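Local coordinates for protein sulfate adenylyltransferase, adenylylsulfate kinase (PDB 3CR8) that phosphorylates adenosine 5'-phosphosulfate with ATP to give 3'-phosphoadenylyl sulfate, working as a hexamer whose ATP sulfurylase-like region lacks sulfurylase activity, at residues C258-A263 with R299-P304; R165-Q170 with K185-N190. One frame throughout, in Å; residues are numbered along the deposited sequence.

Overall arrangement
Both contacts belong to the ATP sulfurylase-like part of the chain and share one parallel sheet, in which strand 166-169 is central, strand 260-262 lies beside it and strand 299-301 is outermost within the chain. Contact 1 is the edge pairing of that sheet; contact 2 packs helix 177-189 against it. Their centres are about 8 Å apart, and strands 166-169 and 260-262 join them through two probable hydrogen bonds, Leu260 O to Ala168 N at 2.9 Å and Ile262 N to Ala168 O at 3.0 Å. The helix of contact 2 also reaches contact 1, Ser186 touching Ile301. Neither contact lies near the predicted ATP-binding loop Gly376-Ser383, which belongs to the APS kinase part of the chain.

Contact 1 (C258-A263 with R299-P304); sequences CSLLIA and RLIAYP
Ile262 has CG1 anti to its carbonyl carbon (chi1 -71°), while Ile301 places CG2 anti to its own and so leaves CG1 (chi1 92°) as the branch that swings toward Ile262; the two CG1-CD1 arms meet at a slant on one face of the sheet. Their contact is carbon on carbon: Ile262 CG1 lies 3.5 Å from Ile301 CG1, and the CD1 atoms of Ile262 and Ile301 are 3.8 Å apart. On the same face Leu260 and Arg299 run side by side, Leu260 CD2 lying 4.1 Å from Arg299 NE, oblique to the guanidinium. The opposite face pairs CB of Leu261 with CB of Leu300 at 4.1 Å, and Leu300 goes on to helix 290-296.

The alternating ladder is the evidence for parallel pairing, with the short axes 25° apart: Leu261 N donates to Arg299 O (2.9 Å), Ile301 N to Leu261 O (2.9 Å) and Ala263 N to Ile301 O (3.1 Å). Past the strand ends Tyr303 N still reaches Ala263 O, from above the carbonyl plane. With an alanine here instead of Ile262, the Ile301 CD1 arm would probably lose its neighbour and a gap would open beside Phe182 of helix 177-189. The polar chemistry is thus entirely backbone to backbone, which implies that amide bonding sets the register while side-chain packing builds the sheet's two faces.

Contact 2 (R165-Q170 with K185-N190); sequences RIIAWQ and KSAIEN
Ile167 meets Ala187 where the first strand and the helix of a beta-alpha-beta unit (strand 166-169, helix 177-189, strand 193-196) pack together, part of a parallel sheet with strand order 3-2-1-4-5, a Rossmann-like arrangement consistent with the HUP clan. Ile167 turns CG1 anti to its carbonyl carbon (chi1 -35°), and an extended chi2 of -173° carries CD1 up to the helix backbone. That methyl lies 3.4 Å from both N and CA of Ala187, and 4.0 Å from CB of Ser186 as well as from CB of Ala187. One branch tip therefore does nearly all the apolar work, received by two small residues that let the helix come close, Ile167 CA and Ala187 CA being 6.8 Å apart.

Arg165, its chain extended from CG to NE, reaches toward the end of the helix. Its NE approaches Asn190 O obliquely, but the angle is too poor for a hydrogen bond. Ser186 looks back into its own helix, OG bonding to Phe182 O. Asn190, the first residue to leave helical geometry, folds its side chain back over the final turn, giving Ser186 O a second donor in addition to Asn190 N: ND2 reaches that oxygen at 2.8 Å, with an N-H...O angle of 171° and the oxygen in the amide plane of Asn190.

Contact 1 (C258-A263 with R299-P304)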
loop_
_atom_site.group_PDB
_atom_site.type_symbol
_atom_site.label_atom_id
_atom_site.label_comp_id
_atom_site.label_asym_id
_atom_site.label_seq_id
_atom_site.Cartn_x
_atom_site.Cartn_y
_atom_site.Cartn_z
ATOM N N CYS A 258 -37.802 -23.311 -3.112
ATOM C CA CYS A 258 -37.523 -22.721 -1.818
ATOM C C CYS A 258 -38.649 -22.956 -0.832
ATOM O O CYS A 258 -39.827 -22.861 -1.182
ATOM C CB CYS A 258 -37.294 -21.227 -1.985
ATOM S SG CYS A 258 -36.157 -20.937 -3.239
ATOM N N SER A 259 -38.286 -23.229 0.414
ATOM C CA SER A 259 -39.290 -23.393 1.464
ATOM C C SER A 259 -39.308 -22.223 2.470
ATOM O O SER A 259 -40.093 -22.225 3.428
ATOM C CB SER A 259 -39.104 -24.744 2.176
ATOM O OG SER A 259 -37.840 -24.838 2.807
ATOM N N LEU A 260 -38.436 -21.242 2.248
ATOM C CA LEU A 260 -38.417 -20.032 3.063
ATOM C C LEU A 260 -38.255 -18.786 2.177
ATOM O O LEU A 260 -37.614 -18.826 1.131
ATOM C CB LEU A 260 -37.316 -20.111 4.124
ATOM C CG LEU A 260 -37.508 -21.203 5.179
ATOM C CD1 LEU A 260 -36.646 -22.418 4.889
ATOM C CD2 LEU A 260 -37.224 -20.673 6.580
ATOM N N LEU A 261 -38.848 -17.677 2.582
ATOM C CA LEU A 261 -38.777 -16.472 1.775
ATOM C C LEU A 261 -38.531 -15.267 2.691
ATOM O O LEU A 261 -39.183 -15.104 3.724
ATOM C CB LEU A 261 -40.086 -16.290 1.033
ATOM C CG LEU A 261 -40.063 -15.665 -0.347
ATOM C CD1 LEU A 261 -41.104 -14.572 -0.380
ATOM C CD2 LEU A 261 -38.697 -15.115 -0.642
ATOM N N ILE A 262 -37.569 -14.432 2.347
ATOM C CA ILE A 262 -37.350 -13.261 3.145
ATOM C C ILE A 262 -38.179 -12.171 2.480
ATOM O O ILE A 262 -38.296 -12.152 1.280
ATOM C CB ILE A 262 -35.879 -12.909 3.188
ATOM C CG1 ILE A 262 -35.136 -13.941 4.021
ATOM C CG2 ILE A 262 -35.709 -11.576 3.817
ATOM C CD1 ILE A 262 -33.649 -13.784 3.979
ATOM N N ALA A 263 -38.803 -11.287 3.246
ATOM C CA ALA A 263 -39.570 -10.201 2.641
ATOM C C ALA A 263 -39.288 -8.901 3.385
ATOM O O ALA A 263 -39.479 -8.828 4.602
ATOM C CB ALA A 263 -41.055 -10.519 2.669
ATOM N N ARG A 299 -42.323 -20.852 4.659
ATOM C CA ARG A 299 -42.202 -19.954 5.792
ATOM C C ARG A 299 -41.539 -18.665 5.367
ATOM O O ARG A 299 -40.448 -18.680 4.817
ATOM C CB ARG A 299 -41.388 -20.585 6.910
ATOM C CG ARG A 299 -41.830 -20.079 8.283
ATOM C CD ARG A 299 -40.738 -20.196 9.325
ATOM N NE ARG A 299 -40.160 -21.532 9.365
ATOM C CZ ARG A 299 -39.521 -22.022 10.420
ATOM N NH1 ARG A 299 -39.401 -21.285 11.517
ATOM N NH2 ARG A 299 -39.016 -23.249 10.383
ATOM N N LEU A 300 -42.195 -17.546 5.609
ATOM C CA LEU A 300 -41.598 -16.291 5.226
ATOM C C LEU A 300 -41.137 -15.459 6.456
ATOM O O LEU A 300 -41.918 -15.099 7.336
ATOM C CB LEU A 300 -42.484 -15.528 4.216
ATOM C CG LEU A 300 -43.812 -14.985 4.705
ATOM C CD1 LEU A 300 -44.695 -14.755 3.547
ATOM C CD2 LEU A 300 -44.461 -15.970 5.634
ATOM N N ILE A 301 -39.833 -15.208 6.505
ATOM C CA ILE A 301 -39.225 -14.470 7.581
ATOM C C ILE A 301 -39.097 -13.027 7.169
ATOM O O ILE A 301 -38.824 -12.731 6.014
ATOM C CB ILE A 301 -37.829 -15.020 7.925
ATOM C CG1 ILE A 301 -36.760 -14.285 7.135
ATOM C CG2 ILE A 301 -37.724 -16.553 7.680
ATOM C CD1 ILE A 301 -35.466 -15.098 7.006
ATOM N N ALA A 302 -39.313 -12.119 8.108
ATOM C CA ALA A 302 -39.322 -10.702 7.782
ATOM C C ALA A 302 -37.957 -10.038 8.006
ATOM O O ALA A 302 -37.143 -10.478 8.831
ATOM C CB ALA A 302 -40.390 -10.002 8.551
ATOM N N TYR A 303 -37.708 -8.978 7.246
ATOM C CA TYR A 303 -36.442 -8.281 7.338
ATOM C C TYR A 303 -36.540 -7.085 8.295
ATOM O O TYR A 303 -37.265 -6.125 8.036
ATOM C CB TYR A 303 -35.992 -7.837 5.954
ATOM C CG TYR A 303 -34.655 -7.143 5.944
ATOM C CD1 TYR A 303 -33.496 -7.806 6.347
ATOM C CD2 TYR A 303 -34.546 -5.828 5.531
ATOM C CE1 TYR A 303 -32.281 -7.172 6.336
ATOM C CE2 TYR A 303 -33.338 -5.189 5.516
ATOM C CZ TYR A 303 -32.211 -5.853 5.912
ATOM O OH TYR A 303 -31.011 -5.178 5.886
ATOM N N PRO A 304 -35.795 -7.145 9.410
ATOM C CA PRO A 304 -35.948 -6.173 10.491
ATOM C C PRO A 304 -35.117 -4.922 10.250
ATOM O O PRO A 304 -34.279 -4.931 9.345
ATOM C CB PRO A 304 -35.392 -6.928 11.705
ATOM C CG PRO A 304 -34.705 -8.194 11.155
ATOM C CD PRO A 304 -34.717 -8.111 9.678
#

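Contact 2 (R165-Q170 with K185-N190)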
loop_
_atom_site.group_PDB
_atom_site.type_symbol
_atom_site.label_atom_id
_atom_site.label_comp_id
_atom_site.label_asym_id
_atom_site.label_seq_id
_atom_site.Cartn_x
_atom_site.Cartn_y
_atom_site.Cartn_z
ATOM N N ARG A 165 -33.463 -27.747 2.160
ATOM C CA ARG A 165 -34.165 -26.638 2.796
ATOM C C ARG A 165 -33.441 -25.360 2.369
ATOM O O ARG A 165 -32.207 -25.272 2.517
ATOM C CB ARG A 165 -34.061 -26.837 4.313
ATOM C CG ARG A 165 -34.770 -25.855 5.185
ATOM C CD ARG A 165 -34.112 -25.870 6.546
ATOM N NE ARG A 165 -35.049 -25.543 7.603
ATOM C CZ ARG A 165 -35.673 -26.465 8.308
ATOM N NH1 ARG A 165 -35.439 -27.747 8.046
ATOM N NH2 ARG A 165 -36.518 -26.107 9.267
ATOM N N ILE A 166 -34.197 -24.380 1.854
ATOM C CA ILE A 166 -33.624 -23.210 1.184
ATOM C C ILE A 166 -34.403 -21.922 1.452
ATOM O O ILE A 166 -35.601 -21.829 1.151
ATOM C CB ILE A 166 -33.545 -23.450 -0.344
ATOM C CG1 ILE A 166 -32.786 -24.746 -0.657
ATOM C CG2 ILE A 166 -32.891 -22.297 -1.037
ATOM C CD1 ILE A 166 -32.963 -25.240 -2.083
ATOM N N ILE A 167 -33.704 -20.936 2.021
ATOM C CA ILE A 167 -34.204 -19.571 2.084
ATOM C C ILE A 167 -33.915 -18.873 0.760
ATOM O O ILE A 167 -32.802 -18.950 0.228
ATOM C CB ILE A 167 -33.490 -18.757 3.162
ATOM C CG1 ILE A 167 -33.148 -19.625 4.349
ATOM C CG2 ILE A 167 -34.319 -17.544 3.595
ATOM C CD1 ILE A 167 -32.592 -18.819 5.487
ATOM N N ALA A 168 -34.916 -18.165 0.252
ATOM C CA ALA A 168 -34.753 -17.356 -0.941
ATOM C C ALA A 168 -34.826 -15.894 -0.579
ATOM O O ALA A 168 -35.555 -15.513 0.336
ATOM C CB ALA A 168 -35.816 -17.688 -1.946
ATOM N N TRP A 169 -34.055 -15.092 -1.299
ATOM C CA TRP A 169 -34.071 -13.650 -1.157
ATOM C C TRP A 169 -34.260 -13.154 -2.590
ATOM O O TRP A 169 -33.391 -13.344 -3.452
ATOM C CB TRP A 169 -32.747 -13.171 -0.539
ATOM C CG TRP A 169 -32.576 -11.705 -0.527
ATOM C CD1 TRP A 169 -32.101 -10.919 -1.538
ATOM C CD2 TRP A 169 -32.855 -10.835 0.560
ATOM N NE1 TRP A 169 -32.080 -9.605 -1.142
ATOM C CE2 TRP A 169 -32.547 -9.528 0.136
ATOM C CE3 TRP A 169 -33.331 -11.030 1.845
ATOM C CZ2 TRP A 169 -32.707 -8.434 0.954
ATOM C CZ3 TRP A 169 -33.490 -9.934 2.655
ATOM C CH2 TRP A 169 -33.177 -8.654 2.211
ATOM N N GLN A 170 -35.423 -12.571 -2.855
ATOM C CA GLN A 170 -35.774 -12.162 -4.201
ATOM C C GLN A 170 -35.514 -10.690 -4.430
ATOM O O GLN A 170 -36.433 -9.928 -4.682
ATOM C CB GLN A 170 -37.234 -12.496 -4.473
ATOM C CG GLN A 170 -37.426 -13.922 -5.006
ATOM C CD GLN A 170 -38.774 -14.570 -4.648
ATOM O OE1 GLN A 170 -39.763 -13.901 -4.354
ATOM N NE2 GLN A 170 -38.804 -15.886 -4.676
ATOM N N LYS A 185 -27.241 -14.940 8.906
ATOM C CA LYS A 185 -27.768 -15.509 10.147
ATOM C C LYS A 185 -29.146 -16.164 9.976
ATOM O O LYS A 185 -29.457 -17.151 10.653
ATOM C CB LYS A 185 -27.715 -14.546 11.353
ATOM C CG LYS A 185 -28.576 -13.311 11.242
ATOM C CD LYS A 185 -29.382 -13.076 12.520
ATOM C CE LYS A 185 -28.511 -13.033 13.779
ATOM N NZ LYS A 185 -29.267 -12.497 14.961
ATOM N N SER A 186 -29.966 -15.655 9.061
ATOM C CA SER A 186 -31.259 -16.304 8.827
ATOM C C SER A 186 -31.005 -17.713 8.356
ATOM O O SER A 186 -31.682 -18.641 8.786
ATOM C CB SER A 186 -32.109 -15.569 7.797
ATOM O OG SER A 186 -32.452 -14.253 8.203
ATOM N N ALA A 187 -30.017 -17.862 7.477
ATOM C CA ALA A 187 -29.589 -19.174 7.003
ATOM C C ALA A 187 -29.023 -20.092 8.104
ATOM O O ALA A 187 -29.408 -21.267 8.176
ATOM C CB ALA A 187 -28.617 -19.031 5.899
ATOM N N ILE A 188 -28.132 -19.585 8.969
ATOM C CA ILE A 188 -27.642 -20.438 10.058
ATOM C C ILE A 188 -28.781 -20.786 11.020
ATOM O O ILE A 188 -28.892 -21.912 11.493
ATOM C CB ILE A 188 -26.396 -19.872 10.847
ATOM C CG1 ILE A 188 -26.784 -18.793 11.845
ATOM C CG2 ILE A 188 -25.317 -19.363 9.923
ATOM C CD1 ILE A 188 -25.667 -17.785 12.069
ATOM N N GLU A 189 -29.644 -19.815 11.274
ATOM C CA GLU A 189 -30.700 -19.959 12.271
ATOM C C GLU A 189 -31.759 -20.965 11.859
ATOM O O GLU A 189 -32.346 -21.622 12.691
ATOM C CB GLU A 189 -31.355 -18.597 12.503
ATOM C CG GLU A 189 -32.188 -18.477 13.764
ATOM C CD GLU A 189 -32.478 -17.018 14.106
ATOM O OE1 GLU A 189 -33.660 -16.705 14.387
ATOM O OE2 GLU A 189 -31.526 -16.191 14.080
ATOM N N ASN A 190 -32.022 -21.054 10.560
ATOM C CA ASN A 190 -33.041 -21.960 10.041
ATOM C C ASN A 190 -32.408 -23.189 9.415
ATOM O O ASN A 190 -33.078 -23.959 8.732
ATOM C CB ASN A 190 -33.929 -21.252 9.011
ATOM C CG ASN A 190 -34.819 -20.192 9.643
ATOM O OD1 ASN A 190 -35.977 -20.462 9.976
ATOM N ND2 ASN A 190 -34.284 -18.981 9.821
#